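Local structure of 5,10-methylenetetrahydromethanopterin reductase (Methanopyrus kandleri, 1EZW) at residues A[68-78]-A[130-141]. The protein catalyses the reversible reduction of methylenetetrahydromethanopterin to methyltetrahydromethanopterin with reduced coenzyme F420, a step of methanogenesis from carbon dioxide. Numbering follows the deposited sequence.
Sequences PYTRHPLITAS and AIREVKEVIYQY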
ATOM      1  N   PRO A  68      27.331  -7.287  -7.768  1.00 19.58           N
ATOM      2  CA  PRO A  68      27.261  -7.721  -9.188  1.00 17.89           C
ATOM      3  C   PRO A  68      27.029  -9.191  -9.458  1.00 17.42           C
ATOM      4  O   PRO A  68      26.778  -9.562 -10.609  1.00 19.37           O
ATOM      5  CB  PRO A  68      28.671  -7.383  -9.725  1.00 20.45           C
ATOM      6  CG  PRO A  68      29.248  -6.409  -8.684  1.00 20.41           C
ATOM      7  CD  PRO A  68      28.716  -6.933  -7.383  1.00 20.18           C
ATOM      8  N   TYR A  69      27.106 -10.015  -8.419  1.00 17.66           N
ATOM      9  CA  TYR A  69      27.147 -11.460  -8.594  1.00 19.28           C
ATOM     10  C   TYR A  69      25.932 -12.322  -8.417  1.00 18.64           C
ATOM     11  O   TYR A  69      25.734 -13.272  -9.168  1.00 21.23           O
ATOM     12  CB  TYR A  69      28.228 -12.039  -7.664  1.00 18.76           C
ATOM     13  CG  TYR A  69      29.555 -11.296  -7.778  1.00 21.44           C
ATOM     14  CD1 TYR A  69      29.976 -10.438  -6.755  1.00 21.40           C
ATOM     15  CD2 TYR A  69      30.320 -11.359  -8.956  1.00 23.53           C
ATOM     16  CE1 TYR A  69      31.115  -9.660  -6.887  1.00 23.89           C
ATOM     17  CE2 TYR A  69      31.496 -10.553  -9.100  1.00 24.73           C
ATOM     18  CZ  TYR A  69      31.871  -9.710  -8.051  1.00 25.89           C
ATOM     19  OH  TYR A  69      33.018  -8.903  -8.140  1.00 28.84           O
ATOM     20  N   THR A  70      25.138 -12.036  -7.391  1.00 17.50           N
ATOM     21  CA  THR A  70      24.020 -12.926  -7.114  1.00 16.44           C
ATOM     22  C   THR A  70      22.824 -12.736  -8.038  1.00 16.64           C
ATOM     23  O   THR A  70      21.880 -13.525  -7.965  1.00 17.27           O
ATOM     24  CB  THR A  70      23.560 -12.780  -5.670  1.00 17.64           C
ATOM     25  OG1 THR A  70      23.058 -11.445  -5.509  1.00 16.46           O
ATOM     26  CG2 THR A  70      24.757 -13.063  -4.655  1.00 15.68           C
ATOM     27  N   ARG A  71      22.837 -11.685  -8.863  1.00 17.21           N
ATOM     28  CA  ARG A  71      21.750 -11.455  -9.837  1.00 16.09           C
ATOM     29  C   ARG A  71      22.431 -10.873 -11.058  1.00 16.00           C
ATOM     30  O   ARG A  71      23.409 -10.140 -10.937  1.00 17.60           O
ATOM     31  CB  ARG A  71      20.768 -10.378  -9.347  1.00 15.64           C
ATOM     32  CG  ARG A  71      20.071 -10.731  -8.041  1.00 16.62           C
ATOM     33  CD  ARG A  71      19.142  -9.534  -7.701  1.00 16.23           C
ATOM     34  NE  ARG A  71      18.484  -9.676  -6.396  1.00 14.96           N
ATOM     35  CZ  ARG A  71      19.114  -9.503  -5.235  1.00 15.04           C
ATOM     36  NH1 ARG A  71      18.470  -9.646  -4.078  1.00 17.70           N
ATOM     37  NH2 ARG A  71      20.402  -9.190  -5.237  1.00 17.07           N
ATOM     38  N   HIS A  72      21.900 -11.159 -12.246  1.00 15.53           N
ATOM     39  CA  HIS A  72      22.454 -10.586 -13.459  1.00 16.32           C
ATOM     40  C   HIS A  72      22.300  -9.066 -13.367  1.00 17.56           C
ATOM     41  O   HIS A  72      21.304  -8.561 -12.849  1.00 17.13           O
ATOM     42  CB  HIS A  72      21.656 -11.121 -14.654  1.00 18.00           C
ATOM     43  CG  HIS A  72      22.284 -10.849 -15.988  1.00 18.44           C
ATOM     44  ND1 HIS A  72      22.287  -9.603 -16.571  1.00 18.09           N
ATOM     45  CD2 HIS A  72      22.944 -11.675 -16.843  1.00 19.15           C
ATOM     46  CE1 HIS A  72      22.931  -9.667 -17.735  1.00 20.57           C
ATOM     47  NE2 HIS A  72      23.334 -10.917 -17.922  1.00 18.53           N
ATOM     48  N   PRO A  73      23.284  -8.299 -13.835  1.00 18.42           N
ATOM     49  CA  PRO A  73      23.131  -6.855 -13.747  1.00 19.27           C
ATOM     50  C   PRO A  73      21.895  -6.273 -14.424  1.00 18.85           C
ATOM     51  O   PRO A  73      21.415  -5.225 -14.002  1.00 16.33           O
ATOM     52  CB  PRO A  73      24.468  -6.334 -14.315  1.00 21.16           C
ATOM     53  CG  PRO A  73      24.934  -7.425 -15.182  1.00 21.05           C
ATOM     54  CD  PRO A  73      24.634  -8.641 -14.355  1.00 19.87           C
ATOM     55  N   LEU A  74      21.343  -6.960 -15.440  1.00 16.93           N
ATOM     56  CA  LEU A  74      20.148  -6.459 -16.104  1.00 17.25           C
ATOM     57  C   LEU A  74      18.956  -6.657 -15.157  1.00 15.89           C
ATOM     58  O   LEU A  74      18.000  -5.899 -15.225  1.00 16.93           O
ATOM     59  CB  LEU A  74      19.876  -7.209 -17.425  1.00 16.89           C
ATOM     60  CG  LEU A  74      20.823  -6.773 -18.559  1.00 17.47           C
ATOM     61  CD1 LEU A  74      20.643  -7.741 -19.774  1.00 18.18           C
ATOM     62  CD2 LEU A  74      20.499  -5.315 -18.988  1.00 18.24           C
ATOM     63  N   ILE A  75      19.015  -7.696 -14.319  1.00 15.84           N
ATOM     64  CA  ILE A  75      17.950  -7.905 -13.320  1.00 15.80           C
ATOM     65  C   ILE A  75      18.079  -6.804 -12.229  1.00 15.59           C
ATOM     66  O   ILE A  75      17.074  -6.219 -11.787  1.00 15.04           O
ATOM     67  CB  ILE A  75      18.042  -9.294 -12.718  1.00 15.35           C
ATOM     68  CG1 ILE A  75      17.637 -10.327 -13.790  1.00 17.18           C
ATOM     69  CG2 ILE A  75      17.148  -9.408 -11.471  1.00 16.30           C
ATOM     70  CD1 ILE A  75      16.190 -10.151 -14.283  1.00 17.59           C
ATOM     71  N   THR A  76      19.298  -6.522 -11.786  1.00 15.59           N
ATOM     72  CA  THR A  76      19.460  -5.435 -10.815  1.00 15.15           C
ATOM     73  C   THR A  76      18.948  -4.116 -11.435  1.00 16.07           C
ATOM     74  O   THR A  76      18.243  -3.350 -10.778  1.00 14.82           O
ATOM     75  CB  THR A  76      20.955  -5.310 -10.407  1.00 15.84           C
ATOM     76  OG1 THR A  76      21.329  -6.481  -9.671  1.00 15.68           O
ATOM     77  CG2 THR A  76      21.163  -4.051  -9.542  1.00 16.20           C
ATOM     78  N   ALA A  77      19.285  -3.837 -12.713  1.00 14.51           N
ATOM     79  CA  ALA A  77      18.804  -2.617 -13.360  1.00 13.69           C
ATOM     80  C   ALA A  77      17.255  -2.551 -13.323  1.00 15.12           C
ATOM     81  O   ALA A  77      16.664  -1.509 -13.007  1.00 15.26           O
ATOM     82  CB  ALA A  77      19.297  -2.557 -14.815  1.00 14.91           C
ATOM     83  N   SER A  78      16.622  -3.647 -13.740  1.00 13.83           N
ATOM     84  CA  SER A  78      15.170  -3.717 -13.704  1.00 14.53           C
ATOM     85  C   SER A  78      14.639  -3.424 -12.284  1.00 14.70           C
ATOM     86  O   SER A  78      13.675  -2.630 -12.141  1.00 15.26           O
ATOM     87  CB  SER A  78      14.702  -5.121 -14.147  1.00 15.45           C
ATOM     88  OG  SER A  78      13.271  -5.231 -14.038  1.00 15.46           O
ATOM     89  N   ALA A 130      34.285  -5.455 -12.044  1.00 22.33           N
ATOM     90  CA  ALA A 130      32.901  -5.953 -12.108  1.00 21.99           C
ATOM     91  C   ALA A 130      31.916  -4.823 -11.741  1.00 22.35           C
ATOM     92  O   ALA A 130      30.888  -4.660 -12.408  1.00 21.45           O
ATOM     93  CB  ALA A 130      32.703  -7.168 -11.179  1.00 22.98           C
ATOM     94  N   ILE A 131      32.234  -4.035 -10.718  1.00 20.45           N
ATOM     95  CA  ILE A 131      31.360  -2.933 -10.316  1.00 21.16           C
ATOM     96  C   ILE A 131      31.285  -1.868 -11.413  1.00 20.78           C
ATOM     97  O   ILE A 131      30.229  -1.323 -11.692  1.00 20.62           O
ATOM     98  CB  ILE A 131      31.815  -2.338  -8.958  1.00 20.61           C
ATOM     99  CG1 ILE A 131      31.543  -3.369  -7.846  1.00 21.79           C
ATOM    100  CG2 ILE A 131      31.028  -0.985  -8.687  1.00 19.33           C
ATOM    101  CD1 ILE A 131      32.062  -2.979  -6.459  1.00 24.29           C
ATOM    102  N   ARG A 132      32.417  -1.538 -12.054  1.00 20.62           N
ATOM    103  CA  ARG A 132      32.356  -0.574 -13.143  1.00 18.60           C
ATOM    104  C   ARG A 132      31.417  -1.081 -14.252  1.00 19.51           C
ATOM    105  O   ARG A 132      30.681  -0.299 -14.846  1.00 19.66           O
ATOM    106  CB  ARG A 132      33.761  -0.397 -13.769  1.00 21.51           C
ATOM    107  CG  ARG A 132      34.744   0.335 -12.909  1.00 21.93           C
ATOM    108  CD  ARG A 132      36.120   0.277 -13.623  1.00 25.22           C
ATOM    109  NE  ARG A 132      37.149   0.989 -12.879  1.00 25.70           N
ATOM    110  CZ  ARG A 132      37.357   2.300 -12.942  1.00 25.92           C
ATOM    111  NH1 ARG A 132      38.334   2.839 -12.210  1.00 28.22           N
ATOM    112  NH2 ARG A 132      36.617   3.073 -13.726  1.00 26.86           N
ATOM    113  N   GLU A 133      31.496  -2.369 -14.557  1.00 18.95           N
ATOM    114  CA  GLU A 133      30.689  -2.939 -15.637  1.00 19.03           C
ATOM    115  C   GLU A 133      29.219  -2.960 -15.262  1.00 20.26           C
ATOM    116  O   GLU A 133      28.377  -2.611 -16.086  1.00 19.85           O
ATOM    117  CB  GLU A 133      31.159  -4.347 -16.004  1.00 19.75           C
ATOM    118  CG  GLU A 133      32.612  -4.293 -16.589  1.00 20.64           C
ATOM    119  CD  GLU A 133      33.077  -5.590 -17.173  1.00 23.63           C
ATOM    120  OE1 GLU A 133      34.272  -5.644 -17.578  1.00 24.82           O
ATOM    121  OE2 GLU A 133      32.303  -6.567 -17.260  1.00 23.07           O
ATOM    122  N   VAL A 134      28.926  -3.358 -14.038  1.00 21.62           N
ATOM    123  CA  VAL A 134      27.515  -3.367 -13.627  1.00 21.33           C
ATOM    124  C   VAL A 134      26.988  -1.945 -13.708  1.00 20.08           C
ATOM    125  O   VAL A 134      25.841  -1.721 -14.112  1.00 19.70           O
ATOM    126  CB  VAL A 134      27.293  -3.888 -12.191  1.00 22.98           C
ATOM    127  CG1 VAL A 134      25.787  -3.801 -11.846  1.00 25.76           C
ATOM    128  CG2 VAL A 134      27.728  -5.297 -12.080  1.00 26.96           C
ATOM    129  N   LYS A 135      27.792  -0.955 -13.302  1.00 19.05           N
ATOM    130  CA  LYS A 135      27.323   0.411 -13.404  1.00 20.48           C
ATOM    131  C   LYS A 135      26.975   0.776 -14.860  1.00 21.40           C
ATOM    132  O   LYS A 135      25.919   1.375 -15.128  1.00 19.51           O
ATOM    133  CB  LYS A 135      28.372   1.397 -12.855  1.00 21.00           C
ATOM    134  CG  LYS A 135      27.791   2.789 -12.802  1.00 21.23           C
ATOM    135  CD  LYS A 135      28.833   3.896 -12.703  1.00 23.10           C
ATOM    136  CE  LYS A 135      28.132   5.260 -12.734  1.00 24.09           C
ATOM    137  NZ  LYS A 135      29.002   6.414 -13.126  1.00 25.09           N
ATOM    138  N   GLU A 136      27.856   0.450 -15.812  0.50 20.66           N
ATOM    139  CA  GLU A 136      27.550   0.772 -17.208  0.50 21.39           C
ATOM    140  C   GLU A 136      26.255   0.102 -17.672  0.50 20.31           C
ATOM    141  O   GLU A 136      25.459   0.718 -18.371  0.50 21.43           O
ATOM    142  CB  GLU A 136      28.695   0.365 -18.142  0.50 23.73           C
ATOM    143  CG  GLU A 136      29.926   1.187 -17.923  0.50 26.24           C
ATOM    144  CD  GLU A 136      29.668   2.666 -18.103  0.50 27.52           C
ATOM    145  OE1 GLU A 136      30.163   3.442 -17.263  0.50 31.25           O
ATOM    146  OE2 GLU A 136      28.976   3.061 -19.076  0.50 27.93           O
ATOM    147  N   VAL A 137      26.054  -1.153 -17.300  1.00 20.10           N
ATOM    148  CA  VAL A 137      24.836  -1.842 -17.705  1.00 20.55           C
ATOM    149  C   VAL A 137      23.591  -1.183 -17.097  1.00 19.80           C
ATOM    150  O   VAL A 137      22.585  -0.971 -17.778  1.00 17.82           O
ATOM    151  CB  VAL A 137      24.896  -3.326 -17.306  1.00 20.32           C
ATOM    152  CG1 VAL A 137      23.491  -3.986 -17.445  1.00 19.73           C
ATOM    153  CG2 VAL A 137      25.929  -4.047 -18.203  1.00 21.87           C
ATOM    154  N   ILE A 138      23.660  -0.871 -15.810  1.00 19.42           N
ATOM    155  CA  ILE A 138      22.511  -0.230 -15.189  1.00 20.20           C
ATOM    156  C   ILE A 138      22.149   1.081 -15.826  1.00 18.26           C
ATOM    157  O   ILE A 138      20.981   1.324 -16.107  1.00 17.46           O
ATOM    158  CB  ILE A 138      22.767  -0.028 -13.667  1.00 19.36           C
ATOM    159  CG1 ILE A 138      22.847  -1.398 -12.987  1.00 18.43           C
ATOM    160  CG2 ILE A 138      21.661   0.870 -13.071  1.00 20.15           C
ATOM    161  CD1 ILE A 138      23.234  -1.278 -11.476  1.00 21.96           C
ATOM    162  N   TYR A 139      23.131   1.955 -16.086  1.00 18.55           N
ATOM    163  CA  TYR A 139      22.782   3.246 -16.639  1.00 19.01           C
ATOM    164  C   TYR A 139      22.372   3.176 -18.103  1.00 19.23           C
ATOM    165  O   TYR A 139      21.540   3.967 -18.532  1.00 19.44           O
ATOM    166  CB  TYR A 139      23.903   4.261 -16.337  1.00 18.92           C
ATOM    167  CG  TYR A 139      23.752   4.658 -14.861  1.00 17.39           C
ATOM    168  CD1 TYR A 139      24.295   3.863 -13.843  1.00 17.81           C
ATOM    169  CD2 TYR A 139      22.975   5.762 -14.514  1.00 20.04           C
ATOM    170  CE1 TYR A 139      24.067   4.157 -12.474  1.00 20.86           C
ATOM    171  CE2 TYR A 139      22.729   6.082 -13.143  1.00 20.91           C
ATOM    172  CZ  TYR A 139      23.277   5.271 -12.147  1.00 21.84           C
ATOM    173  OH  TYR A 139      23.047   5.541 -10.816  1.00 22.02           O
ATOM    174  N   GLN A 140      22.920   2.224 -18.864  1.00 18.40           N
ATOM    175  CA  GLN A 140      22.403   2.055 -20.222  1.00 18.94           C
ATOM    176  C   GLN A 140      20.917   1.667 -20.142  1.00 18.79           C
ATOM    177  O   GLN A 140      20.104   2.150 -20.937  1.00 19.34           O
ATOM    178  CB  GLN A 140      23.131   0.968 -21.010  1.00 19.17           C
ATOM    179  CG  GLN A 140      24.546   1.400 -21.494  1.00 21.82           C
ATOM    180  CD  GLN A 140      25.096   0.384 -22.475  1.00 25.27           C
ATOM    181  OE1 GLN A 140      24.333  -0.177 -23.264  1.00 23.36           O
ATOM    182  NE2 GLN A 140      26.436   0.184 -22.476  1.00 23.49           N
ATOM    183  N   TYR A 141      20.565   0.823 -19.171  1.00 18.41           N
ATOM    184  CA  TYR A 141      19.177   0.373 -18.974  1.00 17.56           C
ATOM    185  C   TYR A 141      18.288   1.568 -18.586  1.00 17.58           C
ATOM    186  O   TYR A 141      17.201   1.762 -19.128  1.00 18.95           O
ATOM    187  CB  TYR A 141      19.172  -0.697 -17.868  1.00 16.75           C
ATOM    188  CG  TYR A 141      17.828  -1.360 -17.629  1.00 15.82           C
ATOM    189  CD1 TYR A 141      17.548  -2.618 -18.140  1.00 16.55           C
ATOM    190  CD2 TYR A 141      16.836  -0.706 -16.894  1.00 16.41           C
ATOM    191  CE1 TYR A 141      16.290  -3.241 -17.922  1.00 18.64           C
ATOM    192  CE2 TYR A 141      15.583  -1.313 -16.668  1.00 17.34           C
ATOM    193  CZ  TYR A 141      15.320  -2.574 -17.179  1.00 17.88           C
ATOM    194  OH  TYR A 141      14.107  -3.223 -16.908  1.00 16.36           O
TER
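P68 meets helix 130-141 with its ring: CB presses on V134 CG2 at 3.3 Å, tighter than usual carbon contact, while CG leans on I131 CG1. The same proline CB also sits over the centre of the neighbouring Y69 ring, whose hydroxyl end reaches A130 (OH to CB 3.5 Å). Beyond the turn, H72 caps helix 73-78: its ND1, in the ring plane, accepts from L74 N at 3.0 Å in a nearly straight bond. P73 then fits CB between V134 CG1 and V137 CG1, the V134 branches thus serving one proline each. The side chain of L74 crosses that of V137 at about a right angle, CD2 to CG1 3.6 Å, and T76 lays its methyl, CG2, against I138 CD1. The axes of segments 73-78 and 130-141 come within 8.7 Å and cross at -48°, a close approach consistent with the small side chain of A77, whose CA lies 4.8 Å from that of I138. With CG anti to the backbone N (chi1 -175°), Y141 turns one ring face to A77 CB, which lies over it, offset toward the rim, in a CH-pi contact 3.8 Å from the centroid, and brings its OH to S78 CB at 3.4 Å. That hydroxyl is hydrogen-bonded to Y40 O of the second subunit, and S78 OG to N42 O of the same neighbouring subunit. Without the ring and hydroxyl, a leucine in place of Y141 would probably leave A77 CB without its CH-pi partner and that Y40 carbonyl without this hydrogen bond. Apolar packing thus joins two outer helices of the TIM barrel, while the polar ends of S78 and Y141 tie their junction to the neighbouring subunit.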